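Local coordinates for protein glutamate racemase (Campylobacter jejuni, PDB 3UHF) that belongs to the Asp/Glu/hydantoin racemase family and holds D-glutamic acid in a pocket of its alpha/beta fold, at residues V116-H129 with E147-T159. Numbering follows the deposited sequence.
Sequences VIDAGVEATIKALH and EEYQKRLLSQGYT
Y149 lays one face of its ring against I117, whose CG2 methyl sits 3.6 Å from the ring centroid and only 6° off the normal, a CH-pi contact. With CG2 anti to the backbone N, I117 turns its other branch beside that N, where CG1 comes within 3.6 Å of Y149 CE1. A water in the ring plane ties Y149 OH (2.7 Å) to V116 O, and N95, a residue of the D-glutamic acid pocket, hydrogen-bonds to the same hydroxyl. The axes of helices 117-128 and 148-155 approach to 10.1 Å and cross at -42°, a slanting helix-helix interface in an alpha/beta fold; beneath it I135 of strand 135-139 touches both L153 and Y158. Beyond helix 148-155, a Schellman motif at G157 precedes Y158, which has the most surface buried here. Its ring is met obliquely by I125 CG1, 3.9 Å from Y158 CE1, and by L128 CD1, 4.1 Å from Y158 CE2. R152 stretches across V121 toward the first turn of helix 117-128 and, in one of two conformers modelled for each side chain, stacks its guanidinium on the D118 carboxylate, planes 19° apart; D118 OD1 to R152 NH1 is a long 3.7 Å salt bridge, with no N-H aimed at the oxygen.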
loop_
_atom_site.group_PDB
_atom_site.type_symbol
_atom_site.label_atom_id
_atom_site.label_comp_id
_atom_site.label_asym_id
_atom_site.label_seq_id
_atom_site.Cartn_x
_atom_site.Cartn_y
_atom_site.Cartn_z
ATOM N N VAL A 116 -2.367 -5.478 -0.680
ATOM C CA VAL A 116 -2.771 -4.755 0.518
ATOM C C VAL A 116 -4.284 -4.558 0.647
ATOM O O VAL A 116 -4.757 -3.995 1.632
ATOM C CB VAL A 116 -2.077 -3.377 0.607
ATOM C CG1 VAL A 116 -0.584 -3.549 0.905
ATOM C CG2 VAL A 116 -2.293 -2.573 -0.694
ATOM N N ILE A 117 -5.048 -5.019 -0.335
ATOM C CA ILE A 117 -6.484 -4.749 -0.324
ATOM C C ILE A 117 -7.240 -5.652 0.661
ATOM O O ILE A 117 -8.027 -5.159 1.468
ATOM C CB ILE A 117 -7.089 -4.841 -1.737
ATOM C CG1 ILE A 117 -6.476 -3.741 -2.614
ATOM C CG2 ILE A 117 -8.596 -4.690 -1.679
ATOM C CD1 ILE A 117 -6.922 -3.771 -4.060
ATOM N N ASP A 118 -7.008 -6.958 0.592
ATOM C CA ASP A 118 -7.638 -7.895 1.527
ATOM C C ASP A 118 -7.305 -7.484 2.964
ATOM O O ASP A 118 -8.195 -7.379 3.825
ATOM C CB ASP A 118 -7.165 -9.317 1.223
ATOM C CG ASP A 118 -7.935 -10.385 1.990
ATOM O OD1 ASP A 118 -8.762 -10.039 2.863
ATOM O OD2 ASP A 118 -7.699 -11.587 1.715
ATOM N N ALA A 119 -6.028 -7.205 3.207
ATOM C CA ALA A 119 -5.587 -6.765 4.521
ATOM C C ALA A 119 -6.312 -5.508 4.998
ATOM O O ALA A 119 -6.700 -5.416 6.160
ATOM C CB ALA A 119 -4.082 -6.523 4.502
ATOM N N GLY A 120 -6.461 -4.527 4.114
ATOM C CA GLY A 120 -7.125 -3.285 4.473
ATOM C C GLY A 120 -8.600 -3.497 4.799
ATOM O O GLY A 120 -9.149 -2.890 5.716
ATOM N N VAL A 121 -9.258 -4.358 4.036
ATOM C CA VAL A 121 -10.643 -4.714 4.353
ATOM C C VAL A 121 -10.759 -5.406 5.717
ATOM O O VAL A 121 -11.620 -5.055 6.536
ATOM C CB VAL A 121 -11.254 -5.582 3.237
ATOM C CG1 VAL A 121 -12.602 -6.143 3.673
ATOM C CG2 VAL A 121 -11.391 -4.742 1.960
ATOM N N GLU A 122 -9.892 -6.382 5.961
ATOM C CA GLU A 122 -9.858 -7.065 7.253
ATOM C C GLU A 122 -9.660 -6.069 8.403
ATOM O O GLU A 122 -10.340 -6.150 9.425
ATOM C CB GLU A 122 -8.745 -8.122 7.287
ATOM C CG GLU A 122 -8.458 -8.638 8.699
ATOM C CD GLU A 122 -7.352 -9.669 8.751
ATOM O OE1 GLU A 122 -7.098 -10.347 7.729
ATOM O OE2 GLU A 122 -6.741 -9.799 9.832
ATOM N N ALA A 123 -8.732 -5.126 8.228
ATOM C CA ALA A 123 -8.454 -4.137 9.271
ATOM C C ALA A 123 -9.662 -3.238 9.543
ATOM O O ALA A 123 -9.929 -2.856 10.696
ATOM C CB ALA A 123 -7.233 -3.294 8.892
ATOM N N THR A 124 -10.403 -2.917 8.485
ATOM C CA THR A 124 -11.597 -2.083 8.603
ATOM C C THR A 124 -12.694 -2.802 9.388
ATOM O O THR A 124 -13.331 -2.215 10.267
ATOM C CB THR A 124 -12.139 -1.673 7.209
ATOM O OG1 THR A 124 -11.099 -1.031 6.462
ATOM C CG2 THR A 124 -13.328 -0.716 7.329
ATOM N N ILE A 125 -12.910 -4.077 9.074
ATOM C CA ILE A 125 -13.876 -4.886 9.816
ATOM C C ILE A 125 -13.496 -5.016 11.299
ATOM O O ILE A 125 -14.349 -4.900 12.181
ATOM C CB ILE A 125 -14.045 -6.273 9.163
ATOM C CG1 ILE A 125 -14.696 -6.109 7.781
ATOM C CG2 ILE A 125 -14.866 -7.195 10.064
ATOM C CD1 ILE A 125 -14.764 -7.394 6.975
ATOM N N LYS A 126 -12.216 -5.228 11.586
ATOM C CA LYS A 126 -11.779 -5.280 12.979
ATOM C C LYS A 126 -12.011 -3.952 13.703
ATOM O O LYS A 126 -12.379 -3.936 14.878
ATOM C CB LYS A 126 -10.304 -5.630 13.076
ATOM C CG LYS A 126 -9.947 -7.081 12.766
ATOM C CD LYS A 126 -8.454 -7.270 13.033
ATOM C CE LYS A 126 -7.940 -8.621 12.574
ATOM N NZ LYS A 126 -6.452 -8.584 12.478
ATOM N N ALA A 127 -11.788 -2.844 12.999
ATOM C CA ALA A 127 -11.908 -1.524 13.601
ATOM C C ALA A 127 -13.368 -1.149 13.861
ATOM O O ALA A 127 -13.682 -0.522 14.871
ATOM C CB ALA A 127 -11.244 -0.471 12.710
ATOM N N LEU A 128 -14.255 -1.525 12.941
ATOM C CA LEU A 128 -15.668 -1.161 13.036
ATOM C C LEU A 128 -16.532 -2.219 13.719
ATOM O O LEU A 128 -17.386 -1.881 14.550
ATOM C CB LEU A 128 -16.244 -0.887 11.644
ATOM C CG LEU A 128 -15.661 0.291 10.866
ATOM C CD1 LEU A 128 -16.383 0.402 9.529
ATOM C CD2 LEU A 128 -15.814 1.566 11.679
ATOM N N HIS A 129 -16.320 -3.482 13.348
ATOM C CA HIS A 129 -17.069 -4.630 13.882
ATOM C C HIS A 129 -18.564 -4.335 13.978
ATOM O O HIS A 129 -19.221 -4.643 14.976
ATOM C CB HIS A 129 -16.492 -5.107 15.225
ATOM C CG HIS A 129 -16.406 -4.031 16.258
ATOM N ND1 HIS A 129 -15.280 -3.257 16.436
ATOM C CD2 HIS A 129 -17.313 -3.590 17.160
ATOM C CE1 HIS A 129 -15.496 -2.385 17.405
ATOM N NE2 HIS A 129 -16.725 -2.560 17.855
ATOM N N GLU A 147 -13.357 -1.908 -8.443
ATOM C CA GLU A 147 -14.425 -2.314 -7.527
ATOM C C GLU A 147 -13.989 -3.383 -6.517
ATOM O O GLU A 147 -14.827 -4.026 -5.879
ATOM C CB GLU A 147 -15.679 -2.748 -8.297
ATOM C CG GLU A 147 -16.303 -1.596 -9.070
ATOM C CD GLU A 147 -17.508 -1.993 -9.897
ATOM O OE1 GLU A 147 -17.887 -3.182 -9.895
ATOM O OE2 GLU A 147 -18.079 -1.102 -10.558
ATOM N N GLU A 148 -12.682 -3.565 -6.356
ATOM C CA GLU A 148 -12.208 -4.625 -5.461
ATOM C C GLU A 148 -12.554 -4.363 -3.992
ATOM O O GLU A 148 -13.020 -5.275 -3.288
ATOM C CB GLU A 148 -10.706 -4.874 -5.654
ATOM C CG GLU A 148 -10.379 -5.560 -6.982
ATOM C CD GLU A 148 -10.805 -7.024 -7.004
ATOM O OE1 GLU A 148 -11.144 -7.535 -8.092
ATOM O OE2 GLU A 148 -10.797 -7.665 -5.929
ATOM N N TYR A 149 -12.348 -3.136 -3.521
ATOM C CA TYR A 149 -12.707 -2.826 -2.135
ATOM C C TYR A 149 -14.206 -2.937 -1.950
ATOM O O TYR A 149 -14.671 -3.502 -0.956
ATOM C CB TYR A 149 -12.263 -1.417 -1.729
ATOM C CG TYR A 149 -10.810 -1.318 -1.337
ATOM C CD1 TYR A 149 -9.849 -0.956 -2.275
ATOM C CD2 TYR A 149 -10.400 -1.579 -0.036
ATOM C CE1 TYR A 149 -8.515 -0.858 -1.936
ATOM C CE2 TYR A 149 -9.059 -1.477 0.322
ATOM C CZ TYR A 149 -8.125 -1.112 -0.641
ATOM O OH TYR A 149 -6.798 -1.014 -0.322
ATOM N N GLN A 150 -14.954 -2.384 -2.905
ATOM C CA GLN A 150 -16.413 -2.386 -2.831
ATOM C C GLN A 150 -16.956 -3.811 -2.751
ATOM O O GLN A 150 -17.806 -4.116 -1.910
ATOM C CB GLN A 150 -17.041 -1.671 -4.033
ATOM C CG GLN A 150 -16.717 -0.180 -4.159
ATOM C CD GLN A 150 -15.498 0.068 -5.034
ATOM O OE1 GLN A 150 -14.454 -0.540 -4.827
ATOM N NE2 GLN A 150 -15.635 0.942 -6.033
ATOM N N LYS A 151 -16.458 -4.682 -3.626
ATOM C CA LYS A 151 -16.933 -6.063 -3.676
ATOM C C LYS A 151 -16.615 -6.833 -2.401
ATOM O O LYS A 151 -17.437 -7.622 -1.920
ATOM C CB LYS A 151 -16.353 -6.800 -4.888
ATOM C CG LYS A 151 -16.985 -6.415 -6.231
ATOM C CD LYS A 151 -16.191 -7.024 -7.391
ATOM C CE LYS A 151 -17.039 -7.197 -8.648
ATOM N NZ LYS A 151 -17.253 -5.926 -9.391
ATOM N N ARG A 152 -15.421 -6.626 -1.865
ATOM C CA ARG A 152 -15.051 -7.310 -0.629
ATOM C C ARG A 152 -15.937 -6.855 0.523
ATOM O O ARG A 152 -16.488 -7.677 1.251
ATOM C CB ARG A 152 -13.574 -7.091 -0.297
ATOM C CG ARG A 152 -12.620 -7.778 -1.259
ATOM C CD ARG A 152 -11.167 -7.585 -0.836
ATOM N NE ARG A 152 -10.258 -8.412 -1.629
ATOM C CZ ARG A 152 -9.983 -9.684 -1.359
ATOM N NH1 ARG A 152 -10.546 -10.279 -0.317
ATOM N NH2 ARG A 152 -9.147 -10.366 -2.130
ATOM N N LEU A 153 -16.087 -5.546 0.672
ATOM C CA LEU A 153 -16.901 -4.990 1.752
ATOM C C LEU A 153 -18.368 -5.421 1.631
ATOM O O LEU A 153 -18.998 -5.832 2.615
ATOM C CB LEU A 153 -16.785 -3.466 1.741
ATOM C CG LEU A 153 -15.423 -3.005 2.271
ATOM C CD1 LEU A 153 -15.167 -1.546 1.930
ATOM C CD2 LEU A 153 -15.357 -3.229 3.770
ATOM N N LEU A 154 -18.906 -5.357 0.419
ATOM C CA LEU A 154 -20.277 -5.817 0.187
ATOM C C LEU A 154 -20.460 -7.294 0.522
ATOM O O LEU A 154 -21.498 -7.695 1.059
ATOM C CB LEU A 154 -20.698 -5.559 -1.266
ATOM C CG LEU A 154 -20.893 -4.088 -1.656
ATOM C CD1 LEU A 154 -21.243 -3.968 -3.139
ATOM C CD2 LEU A 154 -21.956 -3.423 -0.795
ATOM N N SER A 155 -19.455 -8.110 0.222
ATOM C CA SER A 155 -19.563 -9.544 0.478
ATOM C C SER A 155 -19.568 -9.825 1.976
ATOM O O SER A 155 -19.955 -10.910 2.409
ATOM C CB SER A 155 -18.425 -10.315 -0.190
ATOM O OG SER A 155 -17.212 -10.140 0.519
ATOM N N GLN A 156 -19.148 -8.843 2.765
ATOM C CA GLN A 156 -19.159 -8.978 4.223
ATOM C C GLN A 156 -20.337 -8.232 4.847
ATOM O O GLN A 156 -20.456 -8.140 6.070
ATOM C CB GLN A 156 -17.827 -8.504 4.819
ATOM C CG GLN A 156 -16.673 -9.472 4.553
ATOM C CD GLN A 156 -16.870 -10.822 5.227
ATOM O OE1 GLN A 156 -17.279 -10.904 6.393
ATOM N NE2 GLN A 156 -16.569 -11.892 4.500
ATOM N N GLY A 157 -21.203 -7.694 3.996
ATOM C CA GLY A 157 -22.428 -7.063 4.451
ATOM C C GLY A 157 -22.270 -5.591 4.769
ATOM O O GLY A 157 -23.218 -4.950 5.223
ATOM N N TYR A 158 -21.075 -5.053 4.540
ATOM C CA TYR A 158 -20.815 -3.636 4.771
ATOM C C TYR A 158 -21.273 -2.846 3.554
ATOM O O TYR A 158 -20.511 -2.662 2.607
ATOM C CB TYR A 158 -19.327 -3.389 5.027
ATOM C CG TYR A 158 -18.911 -3.746 6.430
ATOM C CD1 TYR A 158 -18.837 -5.073 6.834
ATOM C CD2 TYR A 158 -18.622 -2.756 7.364
ATOM C CE1 TYR A 158 -18.482 -5.408 8.124
ATOM C CE2 TYR A 158 -18.257 -3.086 8.656
ATOM C CZ TYR A 158 -18.194 -4.411 9.029
ATOM O OH TYR A 158 -17.841 -4.756 10.312
ATOM N N THR A 159 -22.519 -2.382 3.586
ATOM C CA THR A 159 -23.124 -1.751 2.415
ATOM C C THR A 159 -23.161 -0.230 2.517
ATOM O O THR A 159 -23.439 0.461 1.534
ATOM C CB THR A 159 -24.556 -2.265 2.188
ATOM O OG1 THR A 159 -25.363 -1.940 3.327
ATOM C CG2 THR A 159 -24.556 -3.772 1.998
HETATM O O HOH W 1 -5.782 -1.477 2.085
#